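Local coordinates for protein pentalenene synthase (Streptomyces chartreusis NRRL 3882, PDB 6Q4S) that probably converts farnesyl diphosphate, with magnesium, into the bicyclic sesquiterpenol 7-epi-alpha-eudesmol by a 1,10-cyclization, at residues A24-L27 and R28-W31; A174-R177 and R178-G182; E290-R293 and V294-V298. All coordinates share one frame; numbering follows the deposited sequence.

Interaction 1 of 3, residues A24-L27 and R28-W31; sequences ARHL and RWVW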
ATOM      1  N   ALA A  24     -29.901  -5.339 -10.708  1.00 36.71           N
ATOM      2  CA  ALA A  24     -30.315  -6.660 -11.116  1.00 32.87           C
ATOM      3  C   ALA A  24     -29.125  -7.603 -11.361  1.00 29.42           C
ATOM      4  O   ALA A  24     -29.125  -8.712 -10.898  1.00 34.37           O
ATOM      5  CB  ALA A  24     -31.206  -6.570 -12.388  1.00 35.03           C
ATOM      6  N   ARG A  25     -28.124  -7.147 -12.065  1.00 31.62           N
ATOM      7  CA  ARG A  25     -26.908  -7.969 -12.256  1.00 36.65           C
ATOM      8  C   ARG A  25     -26.153  -8.238 -10.940  1.00 33.73           C
ATOM      9  O   ARG A  25     -25.588  -9.335 -10.710  1.00 33.35           O
ATOM     10  CB  ARG A  25     -25.996  -7.265 -13.246  1.00 38.78           C
ATOM     11  CG  ARG A  25     -26.583  -7.238 -14.648  1.00 49.16           C
ATOM     12  CD  ARG A  25     -25.660  -6.550 -15.616  1.00 63.88           C
ATOM     13  NE  ARG A  25     -25.655  -7.203 -16.923  1.00 83.95           N
ATOM     14  CZ  ARG A  25     -26.642  -7.134 -17.830  1.00 94.27           C
ATOM     15  NH1 ARG A  25     -27.761  -6.434 -17.594  1.00 95.58           N
ATOM     16  NH2 ARG A  25     -26.513  -7.784 -18.995  1.00 85.77           N
ATOM     17  N   HIS A  26     -26.112  -7.197 -10.115  1.00 32.30           N
ATOM     18  CA  HIS A  26     -25.391  -7.220  -8.809  1.00 33.16           C
ATOM     19  C   HIS A  26     -26.032  -8.234  -7.914  1.00 33.18           C
ATOM     20  O   HIS A  26     -25.352  -9.053  -7.291  1.00 34.55           O
ATOM     21  CB  HIS A  26     -25.364  -5.824  -8.106  1.00 33.52           C
ATOM     22  CG  HIS A  26     -24.963  -5.917  -6.681  1.00 35.28           C
ATOM     23  ND1 HIS A  26     -23.706  -6.343  -6.321  1.00 36.91           N
ATOM     24  CD2 HIS A  26     -25.665  -5.769  -5.532  1.00 33.24           C
ATOM     25  CE1 HIS A  26     -23.643  -6.437  -5.009  1.00 36.93           C
ATOM     26  NE2 HIS A  26     -24.813  -6.082  -4.507  1.00 35.68           N
ATOM     27  N   LEU A  27     -27.369  -8.239  -7.836  1.00 34.92           N
ATOM     28  CA  LEU A  27     -28.041  -9.243  -7.014  1.00 31.74           C
ATOM     29  C   LEU A  27     -27.847 -10.698  -7.412  1.00 32.69           C
ATOM     30  O   LEU A  27     -27.824 -11.582  -6.527  1.00 32.80           O
ATOM     31  CB  LEU A  27     -29.543  -8.978  -6.840  1.00 36.00           C
ATOM     32  CG  LEU A  27     -29.873  -7.666  -6.145  1.00 40.97           C
ATOM     33  CD1 LEU A  27     -31.387  -7.402  -6.302  1.00 44.54           C
ATOM     34  CD2 LEU A  27     -29.425  -7.728  -4.699  1.00 42.14           C
ATOM     35  N   ARG A  28     -27.762 -10.956  -8.706  1.00 31.22           N
ATOM     36  CA  ARG A  28     -27.419 -12.304  -9.189  1.00 32.73           C
ATOM     37  C   ARG A  28     -25.972 -12.675  -8.874  1.00 31.57           C
ATOM     38  O   ARG A  28     -25.684 -13.818  -8.501  1.00 31.30           O
ATOM     39  CB  ARG A  28     -27.650 -12.349 -10.695  1.00 37.67           C
ATOM     40  CG  ARG A  28     -29.148 -12.667 -10.946  1.00 44.00           C
ATOM     41  CD  ARG A  28     -29.649 -11.985 -12.183  1.00 44.48           C
ATOM     42  NE  ARG A  28     -28.912 -12.516 -13.276  1.00 45.43           N
ATOM     43  CZ  ARG A  28     -28.515 -11.834 -14.323  1.00 43.18           C
ATOM     44  NH1 ARG A  28     -28.795 -10.547 -14.458  1.00 49.82           N
ATOM     45  NH2 ARG A  28     -27.817 -12.485 -15.251  1.00 49.36           N
ATOM     46  N   TRP A  29     -25.102 -11.678  -9.009  1.00 29.92           N
ATOM     47  CA  TRP A  29     -23.677 -11.852  -8.678  1.00 33.13           C
ATOM     48  C   TRP A  29     -23.449 -12.249  -7.218  1.00 31.40           C
ATOM     49  O   TRP A  29     -22.637 -13.133  -6.947  1.00 31.78           O
ATOM     50  CB  TRP A  29     -22.933 -10.612  -9.068  1.00 33.07           C
ATOM     51  CG  TRP A  29     -21.402 -10.634  -8.833  1.00 34.56           C
ATOM     52  CD1 TRP A  29     -20.431 -10.995  -9.747  1.00 36.93           C
ATOM     53  CD2 TRP A  29     -20.700 -10.187  -7.661  1.00 32.01           C
ATOM     54  NE1 TRP A  29     -19.176 -10.817  -9.192  1.00 33.87           N
ATOM     55  CE2 TRP A  29     -19.307 -10.295  -7.933  1.00 33.21           C
ATOM     56  CE3 TRP A  29     -21.106  -9.692  -6.426  1.00 32.34           C
ATOM     57  CZ2 TRP A  29     -18.322  -9.966  -6.979  1.00 34.60           C
ATOM     58  CZ3 TRP A  29     -20.111  -9.367  -5.451  1.00 35.59           C
ATOM     59  CH2 TRP A  29     -18.743  -9.517  -5.747  1.00 33.33           C
ATOM     60  N   VAL A  30     -24.134 -11.627  -6.260  1.00 32.32           N
ATOM     61  CA  VAL A  30     -23.897 -12.013  -4.865  1.00 36.14           C
ATOM     62  C   VAL A  30     -24.183 -13.498  -4.630  1.00 38.66           C
ATOM     63  O   VAL A  30     -23.498 -14.177  -3.825  1.00 33.10           O
ATOM     64  CB  VAL A  30     -24.543 -11.125  -3.751  1.00 36.24           C
ATOM     65  CG1 VAL A  30     -24.163  -9.670  -3.936  1.00 39.32           C
ATOM     66  CG2 VAL A  30     -26.026 -11.269  -3.658  1.00 44.23           C
ATOM     67  N   TRP A  31     -25.192 -14.020  -5.307  1.00 34.11           N
ATOM     68  CA  TRP A  31     -25.383 -15.503  -5.314  1.00 34.10           C
ATOM     69  C   TRP A  31     -24.359 -16.359  -6.085  1.00 31.18           C
ATOM     70  O   TRP A  31     -23.909 -17.393  -5.642  1.00 39.44           O
ATOM     71  CB  TRP A  31     -26.793 -15.830  -5.887  1.00 36.74           C
ATOM     72  CG  TRP A  31     -27.860 -15.598  -4.941  1.00 32.49           C
ATOM     73  CD1 TRP A  31     -28.702 -14.517  -4.875  1.00 37.45           C
ATOM     74  CD2 TRP A  31     -28.256 -16.481  -3.917  1.00 33.36           C
ATOM     75  NE1 TRP A  31     -29.621 -14.697  -3.860  1.00 36.42           N
ATOM     76  CE2 TRP A  31     -29.340 -15.892  -3.244  1.00 33.44           C
ATOM     77  CE3 TRP A  31     -27.783 -17.706  -3.470  1.00 37.44           C
ATOM     78  CZ2 TRP A  31     -29.959 -16.502  -2.180  1.00 37.90           C
ATOM     79  CZ3 TRP A  31     -28.423 -18.308  -2.375  1.00 39.67           C
ATOM     80  CH2 TRP A  31     -29.473 -17.709  -1.755  1.00 38.01           C
TER
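With chi1 at 165° the imidazole of His-26 swings away from its own backbone N and reaches Val-30. On Val-30, chi1 of -54° puts CG1 opposite the carbonyl carbon, where it meets the ring. The two side chains meet at a slant, with His-26 CE1 3.4 Å from Val-30 CG1. The same methyl also lies near NE2 of that ring. The polar atoms of the imidazole turn to other helices: NE2 is hydrogen-bonded to Tyr-45 OH and ND1 to Asn-71 OD1. These two bonds fix the rotation of a buried ring.

This is an i to i+4 pair on helix 19-32 of an all-helical terpene synthase. The helix bonds join the same turns: Val-30 N to His-26 O at 3.0 Å and Trp-29 N to Arg-25 O at 2.9 Å. The bond from Arg-28 N to Ala-24 O is weak. Trp-29 touches the imidazole more loosely, its CE3 lying 4.2 Å from His-26 ND1. The indole packs on helices 63-79 and 118-131, and its NE1 is hydrogen-bonded to Glu-125 OE2.

The outer side is different. Arg-25 and Arg-28 run side by side and point the same way, their guanidinium planes 69° apart. Arg-28 NH1 lies 4.0 Å from the aliphatic CG of Arg-25. At the next turn the Trp-31 ring brings its CD1 edge to Leu-27 O, at 3.5 Å.

Interaction 2 of 3, residues A174-R177 and R178-G182; sequences AEFR and RRTVG
The last turns of helix 170-180 carry Arg-177, a residue likely to bind the substrate. Its NH1 donates to Thr-180 OG1 at 3.3 Å, with an N-H...O angle of 159°. The hydroxyl lies at the edge of the guanidinium, near its plane. OG1 sits between the backbone N and the carbonyl carbon of Thr-180 (chi1 60°), and there it also makes a weak bond to Arg-177 O. Val-181 CB comes over one face of the guanidinium, 3.7 Å from Arg-177 NH1. In the all-helical terpene synthase fold the group reaches helix 206-228, where NE forms a salt bridge with Asp-224 OD1 and the side chain nears Asn-223, a probable magnesium ligand. A leucine in place of Arg-177 would probably leave Asp-224 without its charged mate and Thr-180 OG1 without its donor.

The other branch of Thr-180 meets Phe-176. CG2 makes a CH-pi contact over one ring face, 3.6 Å from the centroid of the Phe-176 ring. Arg-179 NH1 approaches the edge of that ring, 3.6 Å from Phe-176 CD1, and is salt-bridged to Glu-155. Gly-182 then leaves the helical conformation with positive phi, and its O accepts a hydrogen bond from Ser-186 OG.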
ATOM      1  N   ALA A 174     -12.318  10.030  17.722  1.00 34.72           N
ATOM      2  CA  ALA A 174     -12.395  10.818  16.514  1.00 39.39           C
ATOM      3  C   ALA A 174     -11.287  10.404  15.555  1.00 46.01           C
ATOM      4  O   ALA A 174     -11.537  10.185  14.367  1.00 42.60           O
ATOM      5  CB  ALA A 174     -12.254  12.283  16.814  1.00 43.28           C
ATOM      6  N   GLU A 175     -10.061  10.270  16.077  1.00 42.61           N
ATOM      7  CA  GLU A 175      -8.915   9.787  15.259  1.00 47.61           C
ATOM      8  C   GLU A 175      -9.176   8.420  14.678  1.00 41.29           C
ATOM      9  O   GLU A 175      -8.953   8.213  13.499  1.00 35.77           O
ATOM     10  CB  GLU A 175      -7.615   9.693  16.072  1.00 52.96           C
ATOM     11  CG  GLU A 175      -6.366   9.457  15.223  1.00 66.94           C
ATOM     12  CD  GLU A 175      -5.050   9.569  16.015  1.00 78.56           C
ATOM     13  OE1 GLU A 175      -4.268   8.582  15.955  1.00 83.07           O
ATOM     14  OE2 GLU A 175      -4.814  10.623  16.682  1.00 76.07           O
ATOM     15  N   PHE A 176      -9.610   7.493  15.520  1.00 33.59           N
ATOM     16  CA  PHE A 176      -9.919   6.133  15.090  1.00 31.73           C
ATOM     17  C   PHE A 176     -11.069   6.032  14.004  1.00 31.46           C
ATOM     18  O   PHE A 176     -11.004   5.194  13.047  1.00 30.75           O
ATOM     19  CB  PHE A 176     -10.319   5.310  16.277  1.00 28.32           C
ATOM     20  CG  PHE A 176     -10.426   3.847  16.022  1.00 31.07           C
ATOM     21  CD1 PHE A 176      -9.357   3.118  15.571  1.00 33.91           C
ATOM     22  CD2 PHE A 176     -11.602   3.161  16.279  1.00 34.42           C
ATOM     23  CE1 PHE A 176      -9.465   1.736  15.357  1.00 30.77           C
ATOM     24  CE2 PHE A 176     -11.706   1.788  16.099  1.00 33.55           C
ATOM     25  CZ  PHE A 176     -10.641   1.068  15.614  1.00 31.05           C
ATOM     26  N   ARG A 177     -12.058   6.884  14.154  1.00 31.95           N
ATOM     27  CA  ARG A 177     -13.279   6.792  13.337  1.00 33.02           C
ATOM     28  C   ARG A 177     -12.929   7.288  11.933  1.00 29.75           C
ATOM     29  O   ARG A 177     -13.514   6.794  10.971  1.00 31.85           O
ATOM     30  CB  ARG A 177     -14.409   7.624  13.878  1.00 32.85           C
ATOM     31  CG  ARG A 177     -15.715   7.567  13.080  1.00 35.98           C
ATOM     32  CD  ARG A 177     -16.225   6.166  13.134  1.00 41.02           C
ATOM     33  NE  ARG A 177     -17.514   6.087  12.534  1.00 46.49           N
ATOM     34  CZ  ARG A 177     -17.839   5.263  11.553  1.00 44.45           C
ATOM     35  NH1 ARG A 177     -16.933   4.422  10.995  1.00 39.71           N
ATOM     36  NH2 ARG A 177     -19.076   5.340  11.086  1.00 42.21           N
ATOM     37  N   ARG A 178     -12.021   8.251  11.856  1.00 29.25           N
ATOM     38  CA  ARG A 178     -11.453   8.672  10.566  1.00 33.93           C
ATOM     39  C   ARG A 178     -10.844   7.507   9.793  1.00 37.07           C
ATOM     40  O   ARG A 178     -10.943   7.437   8.554  1.00 33.27           O
ATOM     41  CB  ARG A 178     -10.435   9.767  10.747  1.00 35.34           C
ATOM     42  CG  ARG A 178      -9.897  10.327   9.418  1.00 38.61           C
ATOM     43  CD  ARG A 178      -8.792  11.331   9.635  1.00 40.01           C
ATOM     44  NE  ARG A 178      -9.316  12.583  10.244  1.00 44.35           N
ATOM     45  CZ  ARG A 178      -8.553  13.594  10.675  1.00 41.34           C
ATOM     46  NH1 ARG A 178      -7.239  13.528  10.595  1.00 38.93           N
ATOM     47  NH2 ARG A 178      -9.102  14.695  11.169  1.00 43.69           N
ATOM     48  N   ARG A 179     -10.244   6.590  10.523  1.00 32.88           N
ATOM     49  CA  ARG A 179      -9.637   5.422   9.907  1.00 32.20           C
ATOM     50  C   ARG A 179     -10.669   4.352   9.516  1.00 34.60           C
ATOM     51  O   ARG A 179     -10.581   3.793   8.451  1.00 32.77           O
ATOM     52  CB  ARG A 179      -8.568   4.822  10.798  1.00 30.52           C
ATOM     53  CG  ARG A 179      -7.460   5.822  11.258  1.00 33.16           C
ATOM     54  CD  ARG A 179      -6.592   5.223  12.364  1.00 30.24           C
ATOM     55  NE  ARG A 179      -6.009   3.928  12.012  1.00 27.03           N
ATOM     56  CZ  ARG A 179      -5.764   2.944  12.858  1.00 32.92           C
ATOM     57  NH1 ARG A 179      -6.078   3.056  14.154  1.00 31.61           N
ATOM     58  NH2 ARG A 179      -5.308   1.779  12.420  1.00 32.08           N
ATOM     59  N   THR A 180     -11.597   4.033  10.404  1.00 31.39           N
ATOM     60  CA  THR A 180     -12.519   2.931  10.216  1.00 29.63           C
ATOM     61  C   THR A 180     -13.603   3.266   9.174  1.00 29.81           C
ATOM     62  O   THR A 180     -14.248   2.357   8.655  1.00 29.51           O
ATOM     63  CB  THR A 180     -13.236   2.500  11.544  1.00 29.45           C
ATOM     64  OG1 THR A 180     -13.976   3.592  12.083  1.00 31.21           O
ATOM     65  CG2 THR A 180     -12.200   2.026  12.610  1.00 33.02           C
ATOM     66  N   VAL A 181     -13.860   4.538   8.935  1.00 29.54           N
ATOM     67  CA  VAL A 181     -14.988   4.875   8.045  1.00 32.47           C
ATOM     68  C   VAL A 181     -14.672   4.555   6.557  1.00 33.23           C
ATOM     69  O   VAL A 181     -15.587   4.314   5.805  1.00 32.92           O
ATOM     70  CB  VAL A 181     -15.437   6.317   8.213  1.00 26.21           C
ATOM     71  CG1 VAL A 181     -14.460   7.291   7.626  1.00 31.02           C
ATOM     72  CG2 VAL A 181     -16.808   6.560   7.593  1.00 30.74           C
ATOM     73  N   GLY A 182     -13.400   4.525   6.170  1.00 31.49           N
ATOM     74  CA  GLY A 182     -13.043   3.918   4.856  1.00 33.00           C
ATOM     75  C   GLY A 182     -13.388   4.806   3.636  1.00 33.86           C
ATOM     76  O   GLY A 182     -13.700   4.318   2.510  1.00 31.90           O
TER

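Interaction 3 of 3, residues E290-R293 and V294-V298; sequences ERDR and VRMGV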
ATOM      1  N   GLU A 290      -5.525  20.026 -16.265  1.00 46.11           N
ATOM      2  CA  GLU A 290      -5.185  19.628 -14.901  1.00 50.48           C
ATOM      3  C   GLU A 290      -6.204  20.216 -13.883  1.00 55.83           C
ATOM      4  O   GLU A 290      -6.763  19.459 -13.061  1.00 48.18           O
ATOM      5  CB  GLU A 290      -3.750  20.039 -14.554  1.00 46.15           C
ATOM      6  CG  GLU A 290      -2.734  19.204 -15.340  1.00 52.96           C
ATOM      7  CD  GLU A 290      -1.293  19.711 -15.312  1.00 52.71           C
ATOM      8  OE1 GLU A 290      -1.001  20.920 -15.027  1.00 54.11           O
ATOM      9  OE2 GLU A 290      -0.424  18.867 -15.586  1.00 54.46           O
ATOM     10  N   ARG A 291      -6.473  21.533 -13.970  1.00 51.00           N
ATOM     11  CA  ARG A 291      -7.515  22.185 -13.129  1.00 47.51           C
ATOM     12  C   ARG A 291      -8.817  21.484 -13.205  1.00 47.10           C
ATOM     13  O   ARG A 291      -9.500  21.309 -12.167  1.00 40.15           O
ATOM     14  CB  ARG A 291      -7.778  23.637 -13.512  1.00 55.13           C
ATOM     15  CG  ARG A 291      -6.742  24.581 -12.978  1.00 57.80           C
ATOM     16  CD  ARG A 291      -6.716  25.920 -13.741  1.00 58.02           C
ATOM     17  NE  ARG A 291      -5.537  26.627 -13.274  1.00 57.51           N
ATOM     18  CZ  ARG A 291      -5.480  27.442 -12.221  1.00 58.09           C
ATOM     19  NH1 ARG A 291      -6.551  27.742 -11.496  1.00 60.69           N
ATOM     20  NH2 ARG A 291      -4.312  27.951 -11.881  1.00 58.56           N
ATOM     21  N   ASP A 292      -9.188  21.099 -14.424  1.00 46.61           N
ATOM     22  CA  ASP A 292     -10.442  20.388 -14.654  1.00 46.83           C
ATOM     23  C   ASP A 292     -10.501  18.994 -13.978  1.00 44.32           C
ATOM     24  O   ASP A 292     -11.599  18.494 -13.624  1.00 40.65           O
ATOM     25  CB  ASP A 292     -10.682  20.214 -16.159  1.00 50.28           C
ATOM     26  CG  ASP A 292     -11.971  19.463 -16.460  1.00 58.27           C
ATOM     27  OD1 ASP A 292     -13.023  19.992 -16.061  1.00 63.95           O
ATOM     28  OD2 ASP A 292     -11.956  18.338 -17.057  1.00 61.50           O
ATOM     29  N   ARG A 293      -9.349  18.336 -13.914  1.00 40.57           N
ATOM     30  CA  ARG A 293      -9.236  17.005 -13.299  1.00 40.96           C
ATOM     31  C   ARG A 293      -9.333  17.145 -11.754  1.00 38.33           C
ATOM     32  O   ARG A 293      -9.988  16.340 -11.121  1.00 38.97           O
ATOM     33  CB  ARG A 293      -7.933  16.293 -13.756  1.00 41.45           C
ATOM     34  CG  ARG A 293      -8.005  15.785 -15.224  1.00 41.52           C
ATOM     35  CD  ARG A 293      -6.598  15.684 -15.851  1.00 44.60           C
ATOM     36  NE  ARG A 293      -5.703  14.892 -14.998  1.00 41.18           N
ATOM     37  CZ  ARG A 293      -4.375  14.917 -14.980  1.00 47.21           C
ATOM     38  NH1 ARG A 293      -3.673  15.681 -15.800  1.00 46.79           N
ATOM     39  NH2 ARG A 293      -3.721  14.137 -14.123  1.00 45.01           N
ATOM     40  N   VAL A 294      -8.673  18.167 -11.209  1.00 36.43           N
ATOM     41  CA  VAL A 294      -8.863  18.600  -9.812  1.00 41.53           C
ATOM     42  C   VAL A 294     -10.319  18.825  -9.437  1.00 42.32           C
ATOM     43  O   VAL A 294     -10.886  18.166  -8.470  1.00 39.67           O
ATOM     44  CB  VAL A 294      -7.991  19.820  -9.482  1.00 38.53           C
ATOM     45  CG1 VAL A 294      -8.328  20.405  -8.093  1.00 41.13           C
ATOM     46  CG2 VAL A 294      -6.537  19.409  -9.490  1.00 35.63           C
ATOM     47  N   ARG A 295     -10.976  19.658 -10.233  1.00 42.47           N
ATOM     48  CA  ARG A 295     -12.396  19.939 -10.030  1.00 44.86           C
ATOM     49  C   ARG A 295     -13.198  18.659  -9.997  1.00 42.62           C
ATOM     50  O   ARG A 295     -14.040  18.487  -9.115  1.00 43.11           O
ATOM     51  CB  ARG A 295     -12.954  20.936 -11.078  1.00 47.41           C
ATOM     52  CG  ARG A 295     -14.463  21.162 -10.986  1.00 57.16           C
ATOM     53  CD  ARG A 295     -15.052  22.049 -12.099  1.00 65.53           C
ATOM     54  NE  ARG A 295     -14.815  21.463 -13.423  1.00 70.53           N
ATOM     55  CZ  ARG A 295     -15.443  20.391 -13.924  1.00 73.70           C
ATOM     56  NH1 ARG A 295     -16.402  19.739 -13.263  1.00 72.45           N
ATOM     57  NH2 ARG A 295     -15.114  19.958 -15.131  1.00 85.20           N
ATOM     58  N   MET A 296     -12.934  17.723 -10.919  1.00 39.62           N
ATOM     59  CA  MET A 296     -13.642  16.438 -10.873  1.00 39.16           C
ATOM     60  C   MET A 296     -13.338  15.614  -9.572  1.00 32.61           C
ATOM     61  O   MET A 296     -14.213  14.881  -9.076  1.00 32.09           O
ATOM     62  CB  MET A 296     -13.321  15.582 -12.126  1.00 42.92           C
ATOM     63  CG  MET A 296     -14.037  16.055 -13.408  1.00 46.11           C
ATOM     64  SD  MET A 296     -13.816  14.970 -14.876  1.00 45.53           S
ATOM     65  CE  MET A 296     -12.061  15.277 -15.161  1.00 43.47           C
ATOM     66  N   GLY A 297     -12.099  15.712  -9.134  1.00 31.76           N
ATOM     67  CA  GLY A 297     -11.647  15.154  -7.832  1.00 39.72           C
ATOM     68  C   GLY A 297     -12.463  15.651  -6.656  1.00 37.16           C
ATOM     69  O   GLY A 297     -12.946  14.866  -5.817  1.00 37.43           O
ATOM     70  N   VAL A 298     -12.668  16.959  -6.628  1.00 36.55           N
ATOM     71  CA  VAL A 298     -13.475  17.581  -5.584  1.00 34.95           C
ATOM     72  C   VAL A 298     -14.911  17.112  -5.700  1.00 35.51           C
ATOM     73  O   VAL A 298     -15.555  16.788  -4.701  1.00 39.39           O
ATOM     74  CB  VAL A 298     -13.344  19.130  -5.649  1.00 35.24           C
ATOM     75  CG1 VAL A 298     -14.268  19.796  -4.640  1.00 37.33           C
ATOM     76  CG2 VAL A 298     -11.909  19.534  -5.459  1.00 36.55           C
TER
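Asp-292, Arg-293 and Val-294 have the most surface buried here. Asp-292 and Arg-293 meet the turn of helix 288-313 after them, Val-294 the turn before. Asp-292 is turned with chi1 at 179°, which brings its carboxylate beside Arg-295 and Met-296. The two charged groups are one turn apart, an i to i+3 salt bridge. The modelled approach of Asp-292 OD1 to Arg-295 NH2 is too short, and the exact geometry of the pair is doubtful. The guanidinium has a second acid as well, since its NH1 forms a salt bridge with Glu-299 OE2.

The other carboxylate oxygen, Asp-292 OD2, lies 3.6 Å from the methyl CE of Met-296. That thioether chain bends at its last torsion (chi3 -68°), which turns CE back over the preceding turn. There CE comes equally near the backbone, 3.6 Å from Asp-292 O. It also approaches the aliphatic part of Arg-293, with CE 4.1 Å from Arg-293 CG. Met-296 N is hydrogen-bonded to Asp-292 O at 3.1 Å.

Arg-293 sends its polar end elsewhere, and its NE is hydrogen-bonded to Glu-197 O. Its own carbonyl accepts from Gly-297 N at 3.0 Å. Val-294 covers the turn before it: CG2 lies 3.6 Å from Glu-290 O, the acceptor of the bond from Val-294 N.

Val-294 faces Val-277 and Met-280 of helix 252-284, and Arg-291 pairs with Asp-282 of that helix. Arg-293 and Val-294 also touch Pro-199, and Met-296 touches Phe-196. The segment thus lies between helix 252-284 and the loop that follows helix 183-194.

The three contacts follow one another along the chain, and each is local to one helix. Interaction 1 is on helix 19-32, interaction 2 on helix 170-180 and interaction 3 on helix 288-313. None touches another. The centres of interactions 1 and 2 are 30 Å apart, on opposite sides of the chain's centre. Interaction 3 lies 33 Å from interaction 1 and 26 Å from interaction 2, centre to centre. Interaction 2 is the most central and holds the probable substrate-binding arginine. The other two lie away from the substrate and magnesium sites. Their helices pack in outer parts of the fold: helix 19-32 on helices 39-47, 63-79 and 118-131, helix 288-313 on helix 252-284.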